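Local coordinates for periplasmic binding protein (Pseudomonas aeruginosa, PDB 2R79) that binds heme in the periplasm and probably hands it to an inner-membrane transporter for uptake into the cell, at residues A[155-164]-A[175-185]; A[142-152]-A[195-205]. One frame throughout, in Å; residues are numbered along the deposited sequence.

Contact 1 (A[155-164]-A[175-185]); sequences LLVAGRNTGG and NLATHEGYKPI. With HEM (protoporphyrin IX containing Fe), chain D; SO4 (sulfate ion), chain B.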
loop_
_atom_site.group_PDB
_atom_site.type_symbol
_atom_site.label_atom_id
_atom_site.label_comp_id
_atom_site.label_asym_id
_atom_site.label_seq_id
_atom_site.Cartn_x
_atom_site.Cartn_y
_atom_site.Cartn_z
ATOM N N LEU A 155 23.078 24.270 4.016
ATOM C CA LEU A 155 24.007 23.159 4.142
ATOM C C LEU A 155 25.101 23.289 5.183
ATOM O O LEU A 155 25.799 24.300 5.251
ATOM C CB LEU A 155 24.676 22.881 2.797
ATOM C CG LEU A 155 23.815 22.320 1.673
ATOM C CD1 LEU A 155 24.728 21.877 0.533
ATOM C CD2 LEU A 155 23.012 21.136 2.186
ATOM N N LEU A 156 25.243 22.250 5.996
ATOM C CA LEU A 156 26.296 22.191 6.997
ATOM C C LEU A 156 27.143 20.969 6.620
ATOM O O LEU A 156 26.614 19.873 6.428
ATOM C CB LEU A 156 25.717 22.015 8.409
ATOM C CG LEU A 156 25.055 23.209 9.105
ATOM C CD1 LEU A 156 24.599 22.786 10.497
ATOM C CD2 LEU A 156 26.043 24.378 9.212
ATOM N N VAL A 157 28.449 21.162 6.480
ATOM C CA VAL A 157 29.333 20.065 6.128
ATOM C C VAL A 157 29.924 19.457 7.385
ATOM O O VAL A 157 30.407 20.177 8.260
ATOM C CB VAL A 157 30.487 20.538 5.221
ATOM C CG1 VAL A 157 31.411 19.369 4.898
ATOM C CG2 VAL A 157 29.927 21.137 3.949
ATOM N N ALA A 158 29.890 18.130 7.473
ATOM C CA ALA A 158 30.433 17.425 8.632
ATOM C C ALA A 158 31.952 17.365 8.585
ATOM O O ALA A 158 32.543 16.666 7.758
ATOM C CB ALA A 158 29.863 16.004 8.712
ATOM N N GLY A 159 32.581 18.104 9.485
ATOM C CA GLY A 159 34.022 18.107 9.543
ATOM C C GLY A 159 34.482 17.109 10.578
ATOM O O GLY A 159 33.717 16.236 10.998
ATOM N N ARG A 160 35.732 17.253 10.998
ATOM C CA ARG A 160 36.329 16.378 11.982
ATOM C C ARG A 160 35.634 16.474 13.337
ATOM O O ARG A 160 35.150 17.532 13.725
ATOM C CB ARG A 160 37.810 16.721 12.143
ATOM C CG ARG A 160 38.639 16.633 10.855
ATOM C CD ARG A 160 40.022 16.077 11.169
ATOM N NE ARG A 160 40.486 16.565 12.468
ATOM C CZ ARG A 160 41.412 15.971 13.214
ATOM N NH1 ARG A 160 41.996 14.853 12.798
ATOM N NH2 ARG A 160 41.736 16.489 14.392
ATOM N N ASN A 161 35.594 15.353 14.050
ATOM C CA ASN A 161 34.973 15.288 15.368
ATOM C C ASN A 161 33.458 15.504 15.404
ATOM O O ASN A 161 32.928 16.177 16.291
ATOM C CB ASN A 161 35.678 16.260 16.312
ATOM C CG ASN A 161 37.094 15.815 16.640
ATOM O OD1 ASN A 161 37.310 14.696 17.110
ATOM N ND2 ASN A 161 38.064 16.685 16.389
ATOM N N THR A 162 32.763 14.921 14.433
ATOM C CA THR A 162 31.309 15.012 14.360
ATOM C C THR A 162 30.802 13.601 14.135
ATOM O O THR A 162 31.564 12.732 13.718
ATOM C CB THR A 162 30.825 15.884 13.171
ATOM O OG1 THR A 162 31.318 15.336 11.941
ATOM C CG2 THR A 162 31.296 17.315 13.323
ATOM N N GLY A 163 29.522 13.373 14.410
ATOM C CA GLY A 163 28.952 12.059 14.191
ATOM C C GLY A 163 29.025 11.713 12.714
ATOM O O GLY A 163 29.217 10.556 12.348
ATOM N N GLY A 164 28.876 12.723 11.859
ATOM C CA GLY A 164 28.947 12.489 10.426
ATOM C C GLY A 164 30.313 11.971 10.009
ATOM O O GLY A 164 30.416 11.056 9.191
ATOM N N ASN A 175 36.819 11.334 4.771
ATOM C CA ASN A 175 36.093 12.596 4.836
ATOM C C ASN A 175 36.978 13.655 4.177
ATOM O O ASN A 175 38.096 13.899 4.619
ATOM C CB ASN A 175 35.806 12.970 6.292
ATOM C CG ASN A 175 34.885 14.174 6.417
ATOM O OD1 ASN A 175 34.549 14.594 7.527
ATOM N ND2 ASN A 175 34.467 14.732 5.280
ATOM N N LEU A 176 36.470 14.262 3.110
ATOM C CA LEU A 176 37.201 15.277 2.365
ATOM C C LEU A 176 37.283 16.625 3.069
ATOM O O LEU A 176 38.115 17.456 2.719
ATOM C CB LEU A 176 36.556 15.460 0.993
ATOM C CG LEU A 176 37.129 14.701 -0.205
ATOM C CD1 LEU A 176 37.989 13.538 0.233
ATOM C CD2 LEU A 176 35.986 14.250 -1.080
ATOM N N ALA A 177 36.415 16.841 4.051
ATOM C CA ALA A 177 36.385 18.095 4.798
ATOM C C ALA A 177 37.477 18.076 5.856
ATOM O O ALA A 177 37.616 17.096 6.571
ATOM C CB ALA A 177 35.022 18.276 5.457
ATOM N N THR A 178 38.248 19.156 5.957
ATOM C CA THR A 178 39.320 19.207 6.938
ATOM C C THR A 178 39.023 20.117 8.114
ATOM O O THR A 178 39.797 20.169 9.061
ATOM C CB THR A 178 40.665 19.636 6.290
ATOM O OG1 THR A 178 40.565 20.972 5.777
ATOM C CG2 THR A 178 41.028 18.681 5.152
ATOM N N HIS A 179 37.909 20.838 8.066
ATOM C CA HIS A 179 37.555 21.712 9.178
ATOM C C HIS A 179 37.043 20.897 10.369
ATOM O O HIS A 179 36.868 19.680 10.283
ATOM C CB HIS A 179 36.474 22.711 8.768
ATOM C CG HIS A 179 35.186 22.069 8.357
ATOM N ND1 HIS A 179 34.935 21.662 7.064
ATOM C CD2 HIS A 179 34.080 21.752 9.071
ATOM C CE1 HIS A 179 33.730 21.125 7.000
ATOM N NE2 HIS A 179 33.190 21.166 8.205
ATOM N N GLU A 180 36.782 21.598 11.465
ATOM C CA GLU A 180 36.292 21.013 12.707
ATOM C C GLU A 180 34.803 21.315 12.864
ATOM O O GLU A 180 34.368 22.435 12.604
ATOM C CB GLU A 180 37.050 21.631 13.884
ATOM C CG GLU A 180 37.466 20.658 14.959
ATOM C CD GLU A 180 38.441 19.621 14.443
ATOM O OE1 GLU A 180 39.444 19.997 13.796
ATOM O OE2 GLU A 180 38.204 18.423 14.686
ATOM N N GLY A 181 34.033 20.312 13.287
ATOM C CA GLY A 181 32.603 20.482 13.505
ATOM C C GLY A 181 31.754 20.603 12.249
ATOM O O GLY A 181 32.193 20.264 11.151
ATOM N N TYR A 182 30.522 21.066 12.421
ATOM C CA TYR A 182 29.615 21.259 11.298
ATOM C C TYR A 182 29.694 22.718 10.898
ATOM O O TYR A 182 29.408 23.601 11.706
ATOM C CB TYR A 182 28.169 20.926 11.681
ATOM C CG TYR A 182 27.896 19.455 11.864
ATOM C CD1 TYR A 182 27.892 18.870 13.133
ATOM C CD2 TYR A 182 27.641 18.641 10.761
ATOM C CE1 TYR A 182 27.638 17.497 13.298
ATOM C CE2 TYR A 182 27.390 17.268 10.912
ATOM C CZ TYR A 182 27.390 16.709 12.178
ATOM O OH TYR A 182 27.162 15.361 12.308
ATOM N N LYS A 183 30.082 22.979 9.658
ATOM C CA LYS A 183 30.191 24.353 9.207
ATOM C C LYS A 183 29.701 24.548 7.784
ATOM O O LYS A 183 29.746 23.628 6.970
ATOM C CB LYS A 183 31.639 24.826 9.322
ATOM C CG LYS A 183 32.157 24.826 10.748
ATOM C CD LYS A 183 33.084 26.007 10.990
ATOM C CE LYS A 183 33.359 26.207 12.473
ATOM N NZ LYS A 183 34.089 27.488 12.717
ATOM N N PRO A 184 29.195 25.752 7.474
ATOM C CA PRO A 184 28.711 26.025 6.122
ATOM C C PRO A 184 29.912 26.258 5.214
ATOM O O PRO A 184 30.910 26.837 5.634
ATOM C CB PRO A 184 27.869 27.286 6.307
ATOM C CG PRO A 184 28.586 28.001 7.394
ATOM C CD PRO A 184 28.908 26.885 8.373
ATOM N N ILE A 185 29.827 25.784 3.983
ATOM C CA ILE A 185 30.908 25.970 3.031
ATOM C C ILE A 185 30.290 26.293 1.680
ATOM O O ILE A 185 29.234 25.769 1.336
ATOM C CB ILE A 185 31.767 24.702 2.905
ATOM C CG1 ILE A 185 32.335 24.325 4.272
ATOM C CG2 ILE A 185 32.908 24.940 1.933
ATOM C CD1 ILE A 185 33.192 23.087 4.240
HETATM C CHA HEM D . 17.847 23.956 14.411
HETATM C CHB HEM D . 14.811 20.133 13.778
HETATM C CHC HEM D . 18.644 17.238 13.066
HETATM C CHD HEM D . 21.674 20.989 13.777
HETATM C C1A HEM D . 16.664 23.173 14.307
HETATM C C2A HEM D . 15.295 23.667 14.375
HETATM C C3A HEM D . 14.465 22.589 14.229
HETATM C C4A HEM D . 15.303 21.433 14.030
HETATM C CMA HEM D . 12.936 22.578 14.313
HETATM C CAA HEM D . 14.804 25.104 14.553
HETATM C CBA HEM D . 14.681 25.882 13.244
HETATM C CGA HEM D . 16.029 26.207 12.624
HETATM O O1A HEM D . 16.784 27.016 13.214
HETATM O O2A HEM D . 16.341 25.648 11.547
HETATM C C1B HEM D . 15.589 18.982 13.612
HETATM C C2B HEM D . 15.071 17.649 13.340
HETATM C C3B HEM D . 16.152 16.830 13.126
HETATM C C4B HEM D . 17.329 17.666 13.289
HETATM C CMB HEM D . 13.593 17.222 13.369
HETATM C CAB HEM D . 16.153 15.460 12.859
HETATM C CBB HEM D . 15.323 14.843 11.978
HETATM C C1C HEM D . 19.802 18.015 13.211
HETATM C C2C HEM D . 21.142 17.542 12.937
HETATM C C3C HEM D . 21.995 18.587 13.076
HETATM C C4C HEM D . 21.179 19.701 13.536
HETATM C CMC HEM D . 21.549 16.120 12.578
HETATM C CAC HEM D . 23.322 18.615 12.646
HETATM C CBC HEM D . 24.389 18.503 13.474
HETATM C C1D HEM D . 20.894 22.109 14.049
HETATM C C2D HEM D . 21.445 23.431 14.206
HETATM C C3D HEM D . 20.403 24.264 14.420
HETATM C C4D HEM D . 19.174 23.469 14.332
HETATM C CMD HEM D . 22.920 23.826 14.163
HETATM C CAD HEM D . 20.600 25.727 14.812
HETATM C CBD HEM D . 20.174 26.118 16.227
HETATM C CGD HEM D . 21.006 25.463 17.329
HETATM O O1D HEM D . 20.741 25.756 18.517
HETATM O O2D HEM D . 21.921 24.664 17.019
HETATM N NA HEM D . 16.654 21.783 14.121
HETATM N NB HEM D . 16.984 18.980 13.635
HETATM N NC HEM D . 19.824 19.348 13.597
HETATM N ND HEM D . 19.498 22.123 14.139
HETATM FE FE HEM D . 18.241 20.538 14.059
HETATM S S SO4 B . 37.549 25.535 11.514
HETATM O O1 SO4 B . 37.880 25.424 10.069
HETATM O O2 SO4 B . 37.825 26.702 12.407
HETATM O O3 SO4 B . 36.420 24.604 11.903
HETATM O O4 SO4 B . 36.437 26.439 11.071
HETATM O O HOH W 1 27.558 24.569 3.537
HETATM O O HOH W 2 26.390 14.677 14.673
#
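Y182 stands between the heme and T162 on the antiparallel pair made by strands 155-158 and 182-183, an edge of the mixed sheet in this type III periplasmic binding protein fold. Its CG lies anti to the carbonyl carbon (chi1 -72°), which carries the ring alongside A158, whose CB is 3.5 Å from Y182 CE2. One ring face meets the heme vinyl carbon CBC, 3.4 Å from CE1 of Y182; the opposite face receives T162 CG2 in a CH-pi contact, offset toward the rim. Beyond the ring, Y182 OH accepts a hydrogen bond from G164 N at the start of helix 163-170. T162 is the N-cap of that helix: OG1 caps D165 N and donates to G159 O (2.7 Å), linking the loop to the first turn of the helix. On the other side of the sheet, V157 packs CG1 on A177 CB and CG2 on I185 CD1, with L190 of helix 187-193 beyond. H179 folds back with CG between its backbone N and carbonyl carbon (chi1 62°). That turn lays a ring face over G159 CA and brings NE2 to V157 O. At the exposed end E180 reaches back toward R160 and N161, its salt bridge to R160 being long, while E180 N and K183 NZ hydrogen-bond a sulfate that probably comes from the crystallisation liquor. V157 O takes two donors from opposite faces of its carbonyl plane, K183 N at 3.1 Å and H179 NE2 at 3.0 Å.

Contact 2 (A[142-152]-A[195-205]); sequences PGVLLVIGNAG and PVAVVIADRSL. With HEM (protoporphyrin IX containing Fe), chain D.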
loop_
_atom_site.group_PDB
_atom_site.type_symbol
_atom_site.label_atom_id
_atom_site.label_comp_id
_atom_site.label_asym_id
_atom_site.label_seq_id
_atom_site.Cartn_x
_atom_site.Cartn_y
_atom_site.Cartn_z
ATOM N N PRO A 142 37.206 5.669 -0.863
ATOM C CA PRO A 142 36.749 6.845 -1.613
ATOM C C PRO A 142 36.644 8.136 -0.789
ATOM O O PRO A 142 36.313 8.102 0.402
ATOM C CB PRO A 142 35.385 6.399 -2.120
ATOM C CG PRO A 142 34.867 5.603 -0.940
ATOM C CD PRO A 142 36.079 4.762 -0.565
ATOM N N GLY A 143 36.930 9.268 -1.433
ATOM C CA GLY A 143 36.806 10.555 -0.765
ATOM C C GLY A 143 35.330 10.925 -0.784
ATOM O O GLY A 143 34.710 10.937 -1.848
ATOM N N VAL A 144 34.761 11.238 0.375
ATOM C CA VAL A 144 33.337 11.547 0.455
ATOM C C VAL A 144 33.020 12.762 1.318
ATOM O O VAL A 144 33.831 13.183 2.142
ATOM C CB VAL A 144 32.567 10.319 1.029
ATOM C CG1 VAL A 144 31.077 10.621 1.174
ATOM C CG2 VAL A 144 32.780 9.109 0.123
ATOM N N LEU A 145 31.835 13.330 1.113
ATOM C CA LEU A 145 31.375 14.462 1.908
ATOM C C LEU A 145 30.016 14.096 2.501
ATOM O O LEU A 145 29.218 13.420 1.856
ATOM C CB LEU A 145 31.234 15.719 1.044
ATOM C CG LEU A 145 32.527 16.370 0.547
ATOM C CD1 LEU A 145 32.202 17.451 -0.470
ATOM C CD2 LEU A 145 33.287 16.959 1.730
ATOM N N LEU A 146 29.773 14.527 3.734
ATOM C CA LEU A 146 28.503 14.289 4.428
ATOM C C LEU A 146 27.946 15.684 4.718
ATOM O O LEU A 146 28.608 16.499 5.356
ATOM C CB LEU A 146 28.755 13.540 5.743
ATOM C CG LEU A 146 27.679 13.082 6.749
ATOM C CD1 LEU A 146 26.568 14.089 6.871
ATOM C CD2 LEU A 146 27.134 11.751 6.340
ATOM N N VAL A 147 26.738 15.965 4.251
ATOM C CA VAL A 147 26.148 17.276 4.485
ATOM C C VAL A 147 24.798 17.197 5.174
ATOM O O VAL A 147 24.013 16.286 4.917
ATOM C CB VAL A 147 25.964 18.060 3.164
ATOM C CG1 VAL A 147 27.307 18.253 2.473
ATOM C CG2 VAL A 147 25.004 17.321 2.251
ATOM N N ILE A 148 24.542 18.149 6.065
ATOM C CA ILE A 148 23.268 18.209 6.755
ATOM C C ILE A 148 22.470 19.303 6.068
ATOM O O ILE A 148 22.931 20.438 5.953
ATOM C CB ILE A 148 23.413 18.582 8.234
ATOM C CG1 ILE A 148 24.350 17.601 8.943
ATOM C CG2 ILE A 148 22.037 18.559 8.889
ATOM C CD1 ILE A 148 23.935 16.145 8.814
ATOM N N GLY A 149 21.275 18.961 5.602
ATOM C CA GLY A 149 20.458 19.939 4.916
ATOM C C GLY A 149 19.113 20.215 5.556
ATOM O O GLY A 149 18.664 19.484 6.436
ATOM N N ASN A 150 18.488 21.296 5.104
ATOM C CA ASN A 150 17.178 21.734 5.573
ATOM C C ASN A 150 16.386 21.984 4.301
ATOM O O ASN A 150 16.413 23.086 3.746
ATOM C CB ASN A 150 17.301 23.038 6.369
ATOM C CG ASN A 150 16.016 23.404 7.091
ATOM O OD1 ASN A 150 15.897 24.488 7.667
ATOM N ND2 ASN A 150 15.052 22.502 7.070
ATOM N N ALA A 151 15.684 20.961 3.836
ATOM C CA ALA A 151 14.928 21.079 2.606
ATOM C C ALA A 151 15.935 21.468 1.525
ATOM O O ALA A 151 15.667 22.322 0.678
ATOM C CB ALA A 151 13.847 22.138 2.742
ATOM N N GLY A 152 17.112 20.847 1.592
ATOM C CA GLY A 152 18.161 21.094 0.614
ATOM C C GLY A 152 18.948 22.378 0.767
ATOM O O GLY A 152 19.888 22.617 0.018
ATOM N N PRO A 195 33.730 15.027 -4.722
ATOM C CA PRO A 195 33.504 13.774 -3.996
ATOM C C PRO A 195 33.040 12.645 -4.905
ATOM O O PRO A 195 32.312 12.876 -5.868
ATOM C CB PRO A 195 32.402 14.130 -2.998
ATOM C CG PRO A 195 32.374 15.607 -2.988
ATOM C CD PRO A 195 32.698 16.010 -4.377
ATOM N N VAL A 196 33.457 11.427 -4.585
ATOM C CA VAL A 196 33.040 10.253 -5.340
ATOM C C VAL A 196 31.573 10.000 -4.988
ATOM O O VAL A 196 30.810 9.464 -5.787
ATOM C CB VAL A 196 33.881 9.020 -4.947
ATOM C CG1 VAL A 196 33.140 7.731 -5.284
ATOM C CG2 VAL A 196 35.205 9.060 -5.681
ATOM N N ALA A 197 31.194 10.400 -3.781
ATOM C CA ALA A 197 29.832 10.233 -3.299
ATOM C C ALA A 197 29.543 11.303 -2.266
ATOM O O ALA A 197 30.446 11.771 -1.574
ATOM C CB ALA A 197 29.654 8.850 -2.674
ATOM N N VAL A 198 28.283 11.698 -2.175
ATOM C CA VAL A 198 27.881 12.704 -1.213
ATOM C C VAL A 198 26.757 12.127 -0.371
ATOM O O VAL A 198 25.794 11.588 -0.910
ATOM C CB VAL A 198 27.380 13.984 -1.922
ATOM C CG1 VAL A 198 26.891 14.993 -0.902
ATOM C CG2 VAL A 198 28.496 14.585 -2.747
ATOM N N VAL A 199 26.888 12.217 0.945
ATOM C CA VAL A 199 25.855 11.714 1.842
ATOM C C VAL A 199 25.038 12.903 2.344
ATOM O O VAL A 199 25.584 13.853 2.894
ATOM C CB VAL A 199 26.473 10.946 3.037
ATOM C CG1 VAL A 199 25.369 10.543 4.031
ATOM C CG2 VAL A 199 27.187 9.692 2.533
ATOM N N ILE A 200 23.727 12.848 2.137
ATOM C CA ILE A 200 22.832 13.930 2.528
ATOM C C ILE A 200 21.894 13.527 3.654
ATOM O O ILE A 200 21.171 12.538 3.549
ATOM C CB ILE A 200 21.944 14.360 1.351
ATOM C CG1 ILE A 200 22.807 14.620 0.121
ATOM C CG2 ILE A 200 21.128 15.585 1.735
ATOM C CD1 ILE A 200 22.223 14.038 -1.151
ATOM N N ALA A 201 21.915 14.298 4.731
ATOM C CA ALA A 201 21.039 14.055 5.859
ATOM C C ALA A 201 20.161 15.294 5.875
ATOM O O ALA A 201 20.588 16.366 6.300
ATOM C CB ALA A 201 21.836 13.948 7.140
ATOM N N ASP A 202 18.941 15.156 5.376
ATOM C CA ASP A 202 18.031 16.280 5.329
ATOM C C ASP A 202 16.981 16.189 6.430
ATOM O O ASP A 202 16.381 15.143 6.647
ATOM C CB ASP A 202 17.360 16.340 3.956
ATOM C CG ASP A 202 16.753 17.697 3.670
ATOM O OD1 ASP A 202 15.821 18.105 4.398
ATOM O OD2 ASP A 202 17.212 18.363 2.721
ATOM N N ARG A 203 16.769 17.298 7.125
ATOM C CA ARG A 203 15.799 17.365 8.209
ATOM C C ARG A 203 14.347 17.282 7.732
ATOM O O ARG A 203 13.500 16.733 8.428
ATOM C CB ARG A 203 15.983 18.671 8.982
ATOM C CG ARG A 203 17.282 18.775 9.755
ATOM C CD ARG A 203 17.587 20.227 10.082
ATOM N NE ARG A 203 16.385 20.957 10.482
ATOM C CZ ARG A 203 16.346 22.266 10.719
ATOM N NH1 ARG A 203 17.443 23.005 10.600
ATOM N NH2 ARG A 203 15.203 22.839 11.071
ATOM N N SER A 204 14.069 17.816 6.546
ATOM C CA SER A 204 12.708 17.841 6.014
ATOM C C SER A 204 12.391 16.930 4.828
ATOM O O SER A 204 11.256 16.491 4.677
ATOM C CB SER A 204 12.350 19.271 5.608
ATOM O OG SER A 204 12.797 20.204 6.574
ATOM N N LEU A 205 13.382 16.659 3.985
ATOM C CA LEU A 205 13.167 15.850 2.793
ATOM C C LEU A 205 13.816 14.470 2.818
ATOM O O LEU A 205 14.752 14.217 3.574
ATOM C CB LEU A 205 13.669 16.620 1.569
ATOM C CG LEU A 205 13.071 18.008 1.334
ATOM C CD1 LEU A 205 13.907 18.744 0.315
ATOM C CD2 LEU A 205 11.633 17.884 0.863
HETATM C CHA HEM D . 17.847 23.956 14.411
HETATM C CHB HEM D . 14.811 20.133 13.778
HETATM C CHC HEM D . 18.644 17.238 13.066
HETATM C CHD HEM D . 21.674 20.989 13.777
HETATM C C1A HEM D . 16.664 23.173 14.307
HETATM C C2A HEM D . 15.295 23.667 14.375
HETATM C C3A HEM D . 14.465 22.589 14.229
HETATM C C4A HEM D . 15.303 21.433 14.030
HETATM C CMA HEM D . 12.936 22.578 14.313
HETATM C CAA HEM D . 14.804 25.104 14.553
HETATM C CBA HEM D . 14.681 25.882 13.244
HETATM C CGA HEM D . 16.029 26.207 12.624
HETATM O O1A HEM D . 16.784 27.016 13.214
HETATM O O2A HEM D . 16.341 25.648 11.547
HETATM C C1B HEM D . 15.589 18.982 13.612
HETATM C C2B HEM D . 15.071 17.649 13.340
HETATM C C3B HEM D . 16.152 16.830 13.126
HETATM C C4B HEM D . 17.329 17.666 13.289
HETATM C CMB HEM D . 13.593 17.222 13.369
HETATM C CAB HEM D . 16.153 15.460 12.859
HETATM C CBB HEM D . 15.323 14.843 11.978
HETATM C C1C HEM D . 19.802 18.015 13.211
HETATM C C2C HEM D . 21.142 17.542 12.937
HETATM C C3C HEM D . 21.995 18.587 13.076
HETATM C C4C HEM D . 21.179 19.701 13.536
HETATM C CMC HEM D . 21.549 16.120 12.578
HETATM C CAC HEM D . 23.322 18.615 12.646
HETATM C CBC HEM D . 24.389 18.503 13.474
HETATM C C1D HEM D . 20.894 22.109 14.049
HETATM C C2D HEM D . 21.445 23.431 14.206
HETATM C C3D HEM D . 20.403 24.264 14.420
HETATM C C4D HEM D . 19.174 23.469 14.332
HETATM C CMD HEM D . 22.920 23.826 14.163
HETATM C CAD HEM D . 20.600 25.727 14.812
HETATM C CBD HEM D . 20.174 26.118 16.227
HETATM C CGD HEM D . 21.006 25.463 17.329
HETATM O O1D HEM D . 20.741 25.756 18.517
HETATM O O2D HEM D . 21.921 24.664 17.019
HETATM N NA HEM D . 16.654 21.783 14.121
HETATM N NB HEM D . 16.984 18.980 13.635
HETATM N NC HEM D . 19.824 19.348 13.597
HETATM N ND HEM D . 19.498 22.123 14.139
HETATM FE FE HEM D . 18.241 20.538 14.059
#
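Strands 143-150 and 197-202 run parallel, their axes 4.6 Å apart and inclined by 28°, joined by backbone bonds from V196 N to G143 O through to R203 N to G149 O, the L145 N to A197 O link being weak. V147 faces V198 and I200, with CG2 4.1 Å from I200 CG1. On the opposite face of the sheet, I148 directs CD1 onto A201 CB at 3.5 Å and CG2 toward the heme vinyl carbon CAC, while V144 and V199 also meet F259 of helix 248-259. These are central strands of the C-terminal lobe's Rossmann-like alpha/beta domain, and the heme site lies at their C-terminal ends. There D202, its CG anti to the backbone N (chi1 -162°), turns its carboxylate to the loop after strand 143-150. OD2 receives G152 N through its syn lone pair at 2.7 Å. OD1 gathers A151 N, S204 N and L205 N, the last two making an Asx turn and wider Asx motif; three N-H groups on one buried oxygen would be expected to favour the charged carboxylate. R203 makes the polar contact to the ligand. Its guanidinium lies between the N150 amide, stacked with the planes 18° apart, and the porphyrin, where HEM NA sits over the centre of the opposite face, 3.4 Å from R203 CZ. In the guanidinium plane, R203 NH1 and NH2 both donate to the propionate oxygen O2A, at 3.0 and 3.1 Å.

Contact 1 is nested along the chain inside the loop that contact 2 closes: strand 143-150 comes first, then 155-158, helix 163-170, the 175-185 segment and finally strand 197-202. Their centres lie 11 Å apart in one mixed sheet, where strand 143-150 pairs with 197-202 in parallel and with 155-158 antiparallel. The seam between the contacts is made by backbone bonds, probably L156 O with I148 N at 2.7 Å and A158 N with L146 O at 3.0 Å. Both contacts reach the heme, and the sheet they share thus contributes Y182, I148 and R203 to one pocket.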